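Putative diflavin flavoprotein A 3 (Synechocystis sp., PDB 6H0C) probably passes electrons from NADH to oxygen, reducing it to water; this chain is its flavodiiron core. Local coordinates at residues D4-P9 and R18-D23; A39-I44 and D53-S58; T170-G175 and A226-P231. All blocks are in the same frame, centred on the assembly; numbering follows the deposited sequence.

Contact 1. Residues D4-P9 and R18-D23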
ATOM      1  N   ASP A   4      12.897  12.857  13.446  1.00 34.88           N
ATOM      2  CA  ASP A   4      12.938  12.483  14.858  1.00 30.73           C
ATOM      3  C   ASP A   4      11.931  11.377  15.188  1.00 33.73           C
ATOM      4  O   ASP A   4      11.268  10.839  14.298  1.00 30.79           O
ATOM      5  CB  ASP A   4      12.710  13.708  15.765  1.00 28.97           C
ATOM      6  CG  ASP A   4      11.273  14.256  15.719  1.00 35.79           C
ATOM      7  OD1 ASP A   4      10.348  13.622  15.168  1.00 35.39           O
ATOM      8  OD2 ASP A   4      11.064  15.355  16.266  1.00 44.75           O
ATOM      9  N   VAL A   5      11.830  11.047  16.475  1.00 32.48           N
ATOM     10  CA  VAL A   5      10.857  10.076  16.947  1.00 31.36           C
ATOM     11  C   VAL A   5      10.022  10.693  18.064  1.00 35.77           C
ATOM     12  O   VAL A   5      10.543  11.064  19.116  1.00 35.80           O
ATOM     13  CB  VAL A   5      11.525   8.777  17.453  1.00 30.35           C
ATOM     14  CG1 VAL A   5      10.472   7.801  17.964  1.00 27.19           C
ATOM     15  CG2 VAL A   5      12.373   8.141  16.349  1.00 25.57           C
ATOM     16  N   GLN A   6       8.723  10.812  17.822  1.00 30.25           N
ATOM     17  CA  GLN A   6       7.811  11.371  18.804  1.00 30.05           C
ATOM     18  C   GLN A   6       7.132  10.246  19.561  1.00 31.91           C
ATOM     19  O   GLN A   6       6.541   9.349  18.956  1.00 32.16           O
ATOM     20  CB  GLN A   6       6.779  12.262  18.124  1.00 28.36           C
ATOM     21  CG  GLN A   6       5.774  12.895  19.054  1.00 29.40           C
ATOM     22  CD  GLN A   6       4.786  13.751  18.293  1.00 34.98           C
ATOM     23  OE1 GLN A   6       4.342  13.386  17.200  1.00 35.63           O
ATOM     24  NE2 GLN A   6       4.447  14.905  18.855  1.00 36.91           N
ATOM     25  N   ILE A   7       7.235  10.286  20.886  1.00 31.63           N
ATOM     26  CA  ILE A   7       6.709   9.219  21.729  1.00 35.09           C
ATOM     27  C   ILE A   7       5.549   9.736  22.555  1.00 35.81           C
ATOM     28  O   ILE A   7       5.629  10.815  23.134  1.00 38.07           O
ATOM     29  CB  ILE A   7       7.791   8.642  22.676  1.00 37.46           C
ATOM     30  CG1 ILE A   7       9.017   8.190  21.884  1.00 39.17           C
ATOM     31  CG2 ILE A   7       7.233   7.485  23.511  1.00 33.05           C
ATOM     32  CD1 ILE A   7      10.058   7.522  22.742  1.00 43.46           C
ATOM     33  N   CYS A   8       4.471   8.965  22.620  1.00 28.64           N
ATOM     34  CA  CYS A   8       3.311   9.397  23.368  1.00 26.14           C
ATOM     35  C   CYS A   8       2.488   8.202  23.837  1.00 29.97           C
ATOM     36  O   CYS A   8       2.195   7.293  23.053  1.00 30.83           O
ATOM     37  CB  CYS A   8       2.470  10.341  22.503  1.00 28.07           C
ATOM     38  SG  CYS A   8       1.114  11.157  23.363  1.00 39.41           S
ATOM     39  N   PRO A   9       2.127   8.180  25.131  1.00 31.56           N
ATOM     40  CA  PRO A   9       1.170   7.173  25.610  1.00 30.62           C
ATOM     41  C   PRO A   9      -0.216   7.487  25.062  1.00 29.81           C
ATOM     42  O   PRO A   9      -0.616   8.645  25.109  1.00 40.54           O
ATOM     43  CB  PRO A   9       1.224   7.326  27.133  1.00 31.84           C
ATOM     44  CG  PRO A   9       1.679   8.730  27.350  1.00 35.22           C
ATOM     45  CD  PRO A   9       2.606   9.056  26.215  1.00 32.11           C
ATOM     46  N   ARG A  18       6.118   7.777  16.781  1.00 25.70           N
ATOM     47  CA  ARG A  18       5.975   8.330  15.437  1.00 26.33           C
ATOM     48  C   ARG A  18       7.335   8.755  14.892  1.00 27.87           C
ATOM     49  O   ARG A  18       7.904   9.751  15.337  1.00 30.00           O
ATOM     50  CB  ARG A  18       4.998   9.519  15.420  1.00 22.80           C
ATOM     51  CG  ARG A  18       3.643   9.219  16.061  1.00 27.22           C
ATOM     52  CD  ARG A  18       2.538  10.093  15.492  1.00 30.20           C
ATOM     53  NE  ARG A  18       2.869  11.513  15.569  1.00 28.75           N
ATOM     54  CZ  ARG A  18       2.428  12.431  14.712  1.00 30.55           C
ATOM     55  NH1 ARG A  18       2.791  13.702  14.856  1.00 28.09           N
ATOM     56  NH2 ARG A  18       1.623  12.079  13.710  1.00 26.17           N
ATOM     57  N   SER A  19       7.864   7.985  13.944  1.00 23.09           N
ATOM     58  CA  SER A  19       9.060   8.403  13.216  1.00 27.35           C
ATOM     59  C   SER A  19       8.659   9.494  12.233  1.00 32.19           C
ATOM     60  O   SER A  19       7.886   9.248  11.300  1.00 31.08           O
ATOM     61  CB  SER A  19       9.706   7.228  12.490  1.00 24.70           C
ATOM     62  OG  SER A  19      10.117   6.238  13.419  1.00 25.22           O
ATOM     63  N   ARG A  20       9.170  10.702  12.446  1.00 28.45           N
ATOM     64  CA  ARG A  20       8.682  11.847  11.693  1.00 24.90           C
ATOM     65  C   ARG A  20       9.722  12.375  10.719  1.00 32.47           C
ATOM     66  O   ARG A  20      10.906  12.453  11.046  1.00 31.14           O
ATOM     67  CB  ARG A  20       8.245  12.960  12.655  1.00 27.50           C
ATOM     68  CG  ARG A  20       7.255  12.508  13.728  1.00 25.73           C
ATOM     69  CD  ARG A  20       6.691  13.691  14.512  1.00 26.33           C
ATOM     70  NE  ARG A  20       7.748  14.457  15.164  1.00 30.72           N
ATOM     71  CZ  ARG A  20       7.620  15.717  15.564  1.00 34.60           C
ATOM     72  NH1 ARG A  20       6.471  16.360  15.374  1.00 32.41           N
ATOM     73  NH2 ARG A  20       8.640  16.338  16.150  1.00 32.66           N
ATOM     74  N   THR A  21       9.268  12.721   9.514  1.00 32.27           N
ATOM     75  CA  THR A  21      10.099  13.444   8.554  1.00 34.45           C
ATOM     76  C   THR A  21       9.313  14.637   8.008  1.00 35.16           C
ATOM     77  O   THR A  21       8.153  14.503   7.614  1.00 30.12           O
ATOM     78  CB  THR A  21      10.585  12.533   7.388  1.00 33.31           C
ATOM     79  OG1 THR A  21      11.448  13.281   6.526  1.00 40.83           O
ATOM     80  CG2 THR A  21       9.422  11.981   6.566  1.00 26.92           C
ATOM     81  N   TRP A  22       9.929  15.815   8.016  1.00 34.75           N
ATOM     82  CA  TRP A  22       9.253  17.006   7.515  1.00 37.72           C
ATOM     83  C   TRP A  22       9.453  17.123   6.006  1.00 41.41           C
ATOM     84  O   TRP A  22       8.665  17.759   5.311  1.00 46.07           O
ATOM     85  CB  TRP A  22       9.749  18.264   8.240  1.00 40.39           C
ATOM     86  CG  TRP A  22       9.064  18.481   9.571  1.00 50.04           C
ATOM     87  CD1 TRP A  22       7.893  19.167   9.801  1.00 50.90           C
ATOM     88  CD2 TRP A  22       9.496  17.992  10.844  1.00 49.89           C
ATOM     89  NE1 TRP A  22       7.581  19.136  11.144  1.00 47.48           N
ATOM     90  CE2 TRP A  22       8.549  18.422  11.803  1.00 49.27           C
ATOM     91  CE3 TRP A  22      10.588  17.227  11.265  1.00 57.71           C
ATOM     92  CZ2 TRP A  22       8.667  18.114  13.154  1.00 61.71           C
ATOM     93  CZ3 TRP A  22      10.709  16.924  12.612  1.00 65.25           C
ATOM     94  CH2 TRP A  22       9.755  17.369  13.541  1.00 70.43           C
ATOM     95  N   ASP A  23      10.502  16.483   5.501  1.00 37.90           N
ATOM     96  CA  ASP A  23      10.796  16.496   4.073  1.00 42.61           C
ATOM     97  C   ASP A  23      10.265  15.259   3.363  1.00 44.95           C
ATOM     98  O   ASP A  23      10.095  14.196   3.974  1.00 41.96           O
ATOM     99  CB  ASP A  23      12.299  16.600   3.849  1.00 47.01           C
ATOM    100  CG  ASP A  23      12.916  17.746   4.614  1.00 60.14           C
ATOM    101  OD1 ASP A  23      13.921  17.510   5.315  1.00 64.53           O
ATOM    102  OD2 ASP A  23      12.391  18.879   4.519  1.00 62.51           O
TER
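D4, Q6, R18 and R20 line one face of two antiparallel strands with polar side chains, while V5 and S19 meet on the other face. The backbone bonds fix the register. D4 faces R20 in a hydrogen-bonded pair, with R20 N giving D4 O a nearly straight bond of 2.8 Å and D4 N answering to R20 O. Q6 and R18 form the next hydrogen-bonded pair. The CA atoms of V5 and S19, the non-hydrogen-bonded pair between them, are 4.5 Å apart.

The salt bridge is side-on and bidentate. R20 NE reaches D4 OD1 at 2.7 Å and R20 NH2 reaches D4 OD2 at 2.6 Å, each on the syn lone pair. The carboxylate and guanidinium planes differ by only 11°, nearly coplanar, which lets both N-H groups point at the oxygens. D4 places CG between its backbone N and carbonyl carbon (chi1 70°), which swings the carboxylate over to the neighbouring strand. W22 turns its ring edge to the same group, CH2 lying 3.6 Å from D4 OD2. W22 CH2 also lies over one face of the R20 guanidinium, offset toward its rim.

A second side-on grip converges on a single atom: Q6 OE1 accepts from R18 NH1 at 2.8 Å and from R18 NE at 2.9 Å. Q6 runs alongside R18, fully extended as far as its amide. D181 supplies a further charge partner for R20 NH1.

This is a two-stranded beta hairpin, strands 4-11 and 14-21, at the margin of the seven-stranded mixed sheet of the metallo-beta-lactamase-like domain.

Contact 2. Residues A39-I44 and D53-S58; sequences ANSYLI and DPPGES
S41 meets D53 through its hydroxyl: OG donates to D53 O at 2.8 Å. Its chi1 of -44° sets OG beside the backbone N of S41 and directs it at the loop 53-58. The donor stands 37° above the carbonyl plane, so the bond is not aimed at a lone pair. P55 CD sits beside the same hydroxyl, 3.4 Å from S41 OG. D53 has a left-handed backbone conformation exactly where strand 49-52 gives way to the loop, and this is the turn-off from strand to helix 60-70 in the metallo-beta-lactamase-like domain. F63 of that helix touches S41, P54 and P55.

The D53 carboxylate splits its duties. OD2 receives a water at 2.9 Å that also donates to N40 O, bridging the two segments, while OD1 accepts from the backbone N of G82. The water lies at the edge of the Y42 ring, near its plane. N40 leaves the strand on the side away from the loop, and its amide bonds T38 OG1 through OD1 and P227 O and G230 O through ND2. Two residues before S41, A39 CB touches P55 CB at 3.9 Å, an apolar contact.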
ATOM      1  N   ALA A  39       5.933   7.666  10.125  1.00 23.01           N
ATOM      2  CA  ALA A  39       5.768   6.225  10.115  1.00 23.28           C
ATOM      3  C   ALA A  39       5.473   5.810  11.557  1.00 25.80           C
ATOM      4  O   ALA A  39       6.334   5.950  12.442  1.00 26.40           O
ATOM      5  CB  ALA A  39       7.026   5.524   9.562  1.00 21.55           C
ATOM      6  N   ASN A  40       4.261   5.312  11.804  1.00 21.16           N
ATOM      7  CA  ASN A  40       3.834   5.053  13.173  1.00 23.09           C
ATOM      8  C   ASN A  40       4.018   3.601  13.628  1.00 25.04           C
ATOM      9  O   ASN A  40       3.523   2.679  12.993  1.00 25.75           O
ATOM     10  CB  ASN A  40       2.368   5.466  13.337  1.00 22.37           C
ATOM     11  CG  ASN A  40       2.134   6.926  12.999  1.00 24.50           C
ATOM     12  OD1 ASN A  40       3.035   7.758  13.152  1.00 25.48           O
ATOM     13  ND2 ASN A  40       0.926   7.246  12.530  1.00 21.33           N
ATOM     14  N   SER A  41       4.741   3.417  14.732  1.00 21.67           N
ATOM     15  CA  SER A  41       4.874   2.117  15.390  1.00 23.19           C
ATOM     16  C   SER A  41       4.157   2.154  16.730  1.00 25.84           C
ATOM     17  O   SER A  41       4.106   3.197  17.375  1.00 26.12           O
ATOM     18  CB  SER A  41       6.343   1.757  15.607  1.00 23.56           C
ATOM     19  OG  SER A  41       7.123   2.037  14.457  1.00 27.99           O
ATOM     20  N   TYR A  42       3.619   1.020  17.164  1.00 25.56           N
ATOM     21  CA  TYR A  42       2.853   0.975  18.412  1.00 22.50           C
ATOM     22  C   TYR A  42       3.348  -0.122  19.345  1.00 26.05           C
ATOM     23  O   TYR A  42       3.681  -1.229  18.919  1.00 28.43           O
ATOM     24  CB  TYR A  42       1.364   0.779  18.117  1.00 20.08           C
ATOM     25  CG  TYR A  42       0.796   1.848  17.207  1.00 23.95           C
ATOM     26  CD1 TYR A  42       0.824   1.692  15.820  1.00 22.01           C
ATOM     27  CD2 TYR A  42       0.253   3.027  17.727  1.00 22.53           C
ATOM     28  CE1 TYR A  42       0.314   2.667  14.975  1.00 19.95           C
ATOM     29  CE2 TYR A  42      -0.262   4.016  16.882  1.00 21.92           C
ATOM     30  CZ  TYR A  42      -0.223   3.824  15.508  1.00 21.29           C
ATOM     31  OH  TYR A  42      -0.731   4.781  14.662  1.00 21.15           O
ATOM     32  N   LEU A  43       3.401   0.199  20.630  1.00 26.31           N
ATOM     33  CA  LEU A  43       3.824  -0.757  21.636  1.00 24.02           C
ATOM     34  C   LEU A  43       2.708  -1.006  22.648  1.00 29.19           C
ATOM     35  O   LEU A  43       2.250  -0.076  23.325  1.00 30.72           O
ATOM     36  CB  LEU A  43       5.078  -0.253  22.342  1.00 23.22           C
ATOM     37  CG  LEU A  43       5.725  -1.216  23.324  1.00 25.31           C
ATOM     38  CD1 LEU A  43       6.293  -2.406  22.582  1.00 26.55           C
ATOM     39  CD2 LEU A  43       6.807  -0.487  24.084  1.00 28.48           C
ATOM     40  N   ILE A  44       2.240  -2.249  22.710  1.00 25.62           N
ATOM     41  CA  ILE A  44       1.372  -2.674  23.794  1.00 25.41           C
ATOM     42  C   ILE A  44       2.197  -3.496  24.765  1.00 30.30           C
ATOM     43  O   ILE A  44       2.745  -4.542  24.413  1.00 29.08           O
ATOM     44  CB  ILE A  44       0.177  -3.512  23.323  1.00 29.70           C
ATOM     45  CG1 ILE A  44      -0.639  -2.768  22.269  1.00 26.72           C
ATOM     46  CG2 ILE A  44      -0.721  -3.859  24.509  1.00 29.39           C
ATOM     47  CD1 ILE A  44      -1.794  -3.589  21.717  1.00 22.52           C
ATOM     48  N   ASP A  53       4.732  -2.802  13.629  1.00 25.20           N
ATOM     49  CA  ASP A  53       5.234  -2.046  12.481  1.00 25.67           C
ATOM     50  C   ASP A  53       6.427  -1.125  12.721  1.00 26.55           C
ATOM     51  O   ASP A  53       6.288   0.103  12.630  1.00 24.66           O
ATOM     52  CB  ASP A  53       4.104  -1.198  11.916  1.00 29.22           C
ATOM     53  CG  ASP A  53       2.939  -2.033  11.452  1.00 36.04           C
ATOM     54  OD1 ASP A  53       3.181  -2.990  10.687  1.00 27.49           O
ATOM     55  OD2 ASP A  53       1.791  -1.739  11.862  1.00 37.32           O
ATOM     56  N   PRO A  54       7.602  -1.704  13.003  1.00 28.04           N
ATOM     57  CA  PRO A  54       8.808  -0.874  12.938  1.00 26.30           C
ATOM     58  C   PRO A  54       8.831  -0.128  11.618  1.00 24.31           C
ATOM     59  O   PRO A  54       8.335  -0.649  10.619  1.00 26.46           O
ATOM     60  CB  PRO A  54       9.954  -1.887  13.018  1.00 26.99           C
ATOM     61  CG  PRO A  54       9.354  -3.096  13.657  1.00 30.15           C
ATOM     62  CD  PRO A  54       7.901  -3.121  13.269  1.00 28.66           C
ATOM     63  N   PRO A  55       9.381   1.085  11.612  1.00 25.57           N
ATOM     64  CA  PRO A  55       9.451   1.918  10.399  1.00 29.18           C
ATOM     65  C   PRO A  55      10.482   1.402   9.380  1.00 31.55           C
ATOM     66  O   PRO A  55      11.271   0.515   9.701  1.00 33.62           O
ATOM     67  CB  PRO A  55       9.858   3.289  10.945  1.00 27.63           C
ATOM     68  CG  PRO A  55      10.695   2.952  12.166  1.00 29.70           C
ATOM     69  CD  PRO A  55      10.084   1.690  12.758  1.00 24.91           C
ATOM     70  N   GLY A  56      10.476   1.959   8.174  1.00 27.17           N
ATOM     71  CA  GLY A  56      11.397   1.536   7.131  1.00 27.82           C
ATOM     72  C   GLY A  56      12.817   2.086   7.208  1.00 28.30           C
ATOM     73  O   GLY A  56      13.209   2.693   8.207  1.00 27.15           O
ATOM     74  N   GLU A  57      13.571   1.886   6.125  1.00 31.58           N
ATOM     75  CA  GLU A  57      15.017   2.142   6.079  1.00 38.33           C
ATOM     76  C   GLU A  57      15.441   3.550   6.471  1.00 39.25           C
ATOM     77  O   GLU A  57      16.493   3.725   7.085  1.00 39.69           O
ATOM     78  CB  GLU A  57      15.574   1.863   4.676  1.00 53.47           C
ATOM     79  CG  GLU A  57      15.157   0.542   4.057  1.00 74.43           C
ATOM     80  CD  GLU A  57      15.976   0.195   2.817  1.00 85.52           C
ATOM     81  OE1 GLU A  57      17.224   0.273   2.896  1.00 92.30           O
ATOM     82  OE2 GLU A  57      15.372  -0.153   1.771  1.00 81.98           O
ATOM     83  N   SER A  58      14.651   4.555   6.095  1.00 35.84           N
ATOM     84  CA  SER A  58      14.991   5.946   6.414  1.00 34.67           C
ATOM     85  C   SER A  58      15.026   6.179   7.914  1.00 31.73           C
ATOM     86  O   SER A  58      15.611   7.152   8.373  1.00 34.80           O
ATOM     87  CB  SER A  58      13.986   6.921   5.796  1.00 34.35           C
ATOM     88  OG  SER A  58      13.819   6.684   4.419  1.00 38.43           O
TER
HETATM   89  O   HOH W   1       1.223   1.083  12.052  1.00 27.53           O

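Contact 3. Residues T170-G175 and A226-P231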
ATOM      1  N   THR A 170      -4.922   0.171  11.858  1.00 21.01           N
ATOM      2  CA  THR A 170      -5.430   0.131  10.488  1.00 21.14           C
ATOM      3  C   THR A 170      -4.360   0.155   9.404  1.00 23.51           C
ATOM      4  O   THR A 170      -4.693   0.136   8.216  1.00 21.85           O
ATOM      5  CB  THR A 170      -6.390   1.311  10.206  1.00 20.61           C
ATOM      6  OG1 THR A 170      -5.698   2.548  10.408  1.00 22.41           O
ATOM      7  CG2 THR A 170      -7.612   1.253  11.136  1.00 23.48           C
ATOM      8  N   ASP A 171      -3.091   0.203   9.805  1.00 23.47           N
ATOM      9  CA  ASP A 171      -1.990   0.143   8.839  1.00 21.99           C
ATOM     10  C   ASP A 171      -2.216   1.224   7.766  1.00 23.74           C
ATOM     11  O   ASP A 171      -2.373   2.406   8.100  1.00 23.65           O
ATOM     12  CB  ASP A 171      -1.881  -1.280   8.233  1.00 25.71           C
ATOM     13  CG  ASP A 171      -0.596  -1.498   7.411  1.00 26.41           C
ATOM     14  OD1 ASP A 171       0.511  -1.538   7.990  1.00 24.71           O
ATOM     15  OD2 ASP A 171      -0.701  -1.657   6.178  1.00 27.00           O
ATOM     16  N   LYS A 172      -2.274   0.830   6.496  1.00 20.01           N
ATOM     17  CA  LYS A 172      -2.344   1.811   5.426  1.00 22.00           C
ATOM     18  C   LYS A 172      -3.720   2.458   5.285  1.00 23.46           C
ATOM     19  O   LYS A 172      -3.857   3.460   4.592  1.00 27.94           O
ATOM     20  CB  LYS A 172      -1.924   1.175   4.102  1.00 21.24           C
ATOM     21  CG  LYS A 172      -0.440   0.848   4.040  1.00 21.77           C
ATOM     22  CD  LYS A 172       0.399   2.105   3.764  1.00 21.45           C
ATOM     23  CE  LYS A 172       1.897   1.796   3.857  1.00 22.73           C
ATOM     24  NZ  LYS A 172       2.754   2.918   3.354  1.00 22.19           N
ATOM     25  N   LEU A 173      -4.735   1.915   5.947  1.00 20.33           N
ATOM     26  CA  LEU A 173      -6.064   2.529   5.867  1.00 23.67           C
ATOM     27  C   LEU A 173      -6.227   3.729   6.813  1.00 26.52           C
ATOM     28  O   LEU A 173      -5.765   3.695   7.956  1.00 25.00           O
ATOM     29  CB  LEU A 173      -7.155   1.500   6.174  1.00 24.81           C
ATOM     30  CG  LEU A 173      -7.305   0.347   5.180  1.00 25.86           C
ATOM     31  CD1 LEU A 173      -8.264  -0.714   5.718  1.00 24.81           C
ATOM     32  CD2 LEU A 173      -7.784   0.899   3.845  1.00 24.95           C
ATOM     33  N   PHE A 174      -6.885   4.779   6.321  1.00 23.92           N
ATOM     34  CA  PHE A 174      -7.328   5.910   7.143  1.00 26.32           C
ATOM     35  C   PHE A 174      -6.220   6.891   7.537  1.00 26.53           C
ATOM     36  O   PHE A 174      -6.405   7.711   8.437  1.00 27.70           O
ATOM     37  CB  PHE A 174      -8.025   5.407   8.415  1.00 22.36           C
ATOM     38  CG  PHE A 174      -9.340   4.738   8.156  1.00 22.57           C
ATOM     39  CD1 PHE A 174     -10.353   5.407   7.492  1.00 23.14           C
ATOM     40  CD2 PHE A 174      -9.567   3.445   8.577  1.00 23.23           C
ATOM     41  CE1 PHE A 174     -11.571   4.796   7.244  1.00 24.39           C
ATOM     42  CE2 PHE A 174     -10.788   2.826   8.341  1.00 26.53           C
ATOM     43  CZ  PHE A 174     -11.792   3.506   7.673  1.00 24.74           C
ATOM     44  N   GLY A 175      -5.086   6.830   6.856  1.00 20.94           N
ATOM     45  CA  GLY A 175      -3.959   7.658   7.233  1.00 23.53           C
ATOM     46  C   GLY A 175      -3.829   8.915   6.395  1.00 26.98           C
ATOM     47  O   GLY A 175      -4.708   9.250   5.605  1.00 25.24           O
ATOM     48  N   ALA A 226      -5.582   3.679  14.544  1.00 22.95           N
ATOM     49  CA  ALA A 226      -4.151   3.909  14.692  1.00 22.55           C
ATOM     50  C   ALA A 226      -3.466   3.501  13.396  1.00 26.07           C
ATOM     51  O   ALA A 226      -3.151   2.327  13.208  1.00 25.73           O
ATOM     52  CB  ALA A 226      -3.602   3.127  15.863  1.00 20.23           C
ATOM     53  N   PRO A 227      -3.253   4.469  12.486  1.00 24.64           N
ATOM     54  CA  PRO A 227      -2.807   4.192  11.114  1.00 22.93           C
ATOM     55  C   PRO A 227      -1.288   4.213  10.959  1.00 23.56           C
ATOM     56  O   PRO A 227      -0.576   4.623  11.887  1.00 25.33           O
ATOM     57  CB  PRO A 227      -3.441   5.333  10.321  1.00 24.41           C
ATOM     58  CG  PRO A 227      -3.398   6.510  11.304  1.00 24.03           C
ATOM     59  CD  PRO A 227      -3.491   5.911  12.707  1.00 23.57           C
ATOM     60  N   SER A 228      -0.799   3.797   9.793  1.00 22.49           N
ATOM     61  CA  SER A 228       0.637   3.854   9.509  1.00 26.17           C
ATOM     62  C   SER A 228       1.196   5.266   9.509  1.00 24.55           C
ATOM     63  O   SER A 228       2.351   5.479   9.902  1.00 23.00           O
ATOM     64  CB  SER A 228       0.956   3.227   8.150  1.00 26.79           C
ATOM     65  OG  SER A 228       0.650   1.849   8.137  1.00 36.54           O
ATOM     66  N   HIS A 229       0.392   6.217   9.034  1.00 22.18           N
ATOM     67  CA  HIS A 229       0.895   7.550   8.696  1.00 22.22           C
ATOM     68  C   HIS A 229       0.024   8.672   9.234  1.00 26.20           C
ATOM     69  O   HIS A 229      -1.202   8.651   9.065  1.00 24.65           O
ATOM     70  CB  HIS A 229       1.008   7.710   7.175  1.00 21.27           C
ATOM     71  CG  HIS A 229       1.749   6.598   6.507  1.00 22.77           C
ATOM     72  ND1 HIS A 229       3.104   6.407   6.668  1.00 21.48           N
ATOM     73  CD2 HIS A 229       1.322   5.609   5.685  1.00 22.21           C
ATOM     74  CE1 HIS A 229       3.481   5.350   5.972  1.00 22.74           C
ATOM     75  NE2 HIS A 229       2.419   4.849   5.367  1.00 23.08           N
ATOM     76  N   GLY A 230       0.658   9.656   9.865  1.00 20.38           N
ATOM     77  CA  GLY A 230      -0.037  10.855  10.298  1.00 21.37           C
ATOM     78  C   GLY A 230      -0.545  10.755  11.723  1.00 27.15           C
ATOM     79  O   GLY A 230      -0.133   9.871  12.475  1.00 25.95           O
ATOM     80  N   PRO A 231      -1.452  11.662  12.108  1.00 26.35           N
ATOM     81  CA  PRO A 231      -2.003  11.621  13.463  1.00 22.57           C
ATOM     82  C   PRO A 231      -2.881  10.403  13.668  1.00 25.79           C
ATOM     83  O   PRO A 231      -3.392   9.833  12.698  1.00 26.06           O
ATOM     84  CB  PRO A 231      -2.839  12.899  13.539  1.00 28.48           C
ATOM     85  CG  PRO A 231      -3.266  13.132  12.129  1.00 28.86           C
ATOM     86  CD  PRO A 231      -2.077  12.715  11.289  1.00 25.09           C
TER
HETATM   87  O   HOH W   2      -1.441   0.571  12.143  1.00 21.10           O
HETATM   88  O   HOH W   3      -1.934   5.084   7.147  1.00 24.12           O
HETATM   89  O   HOH W   4       1.945   0.329   9.505  1.00 34.28           O
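K172 and H229 meet at what is probably the diiron pocket of the metallo-beta-lactamase-like domain, here without iron and with a citrate, at the ends of strands 167-171 and 224-227. K172 NZ donates to H229 NE2 at 2.8 Å, approaching the imidazole at its edge and only 11° out of the ring plane. The lysine gets there by bending at chi2 (-78°) and then running straight, although it leaves its backbone on the side away from H229. The citrate, probably from crystallisation, accepts a second bond from NZ, and T38 O engages ND1 at the other ring nitrogen.

The backbone of 170-175 is shaped by a type II' turn from T170 to L173. T170 OG1 reinforces it by donating to L173 O at 2.7 Å, while lying alongside P227 with OG1 3.6 Å from P227 CB. T170 N donates to A226 O at 3.1 Å. Further on, S228 N gives a shorter bond of 2.7 Å to D171 O. Water stitches the same seam: one molecule receives D171 N and donates to A226 O, and another donates to D171 O while accepting from H229 N. At G175 the two segments close up, its CA lying 3.9 Å from P227 CB and 3.5 Å from H229 O.

The D171 carboxylate lies beside the S228 hydroxyl without a well-angled direct bond, and its OD1 accepts from H83 ND1 and from a water at 2.8 Å. D171 and H229 probably correspond to iron ligands of canonical relatives; with K172 bonded to the histidine nitrogen, the arrangement is consistent with a flavodiiron site with non-canonical residues.

Going from the N terminus, contact 1 closes the hairpin of strands 4-11 and 14-21. Contact 2 then closes a short loop from strand 37-45, through strand 49-52, to the turn before helix 60-70. Contact 3 closes a far longer excursion of 50 residues that includes helices 189-202 and 207-217. The three are in series, with none nested and none crossing. They nevertheless touch in space. S19 O and A39 N probably hydrogen-bond at 2.8 Å, joining contacts 1 and 2 within one sheet. N40 N to S228 O, at 2.7 Å, probably ties that sheet to the loop following the second sheet's edge strand, where R18 NH2 also reaches G230 O weakly.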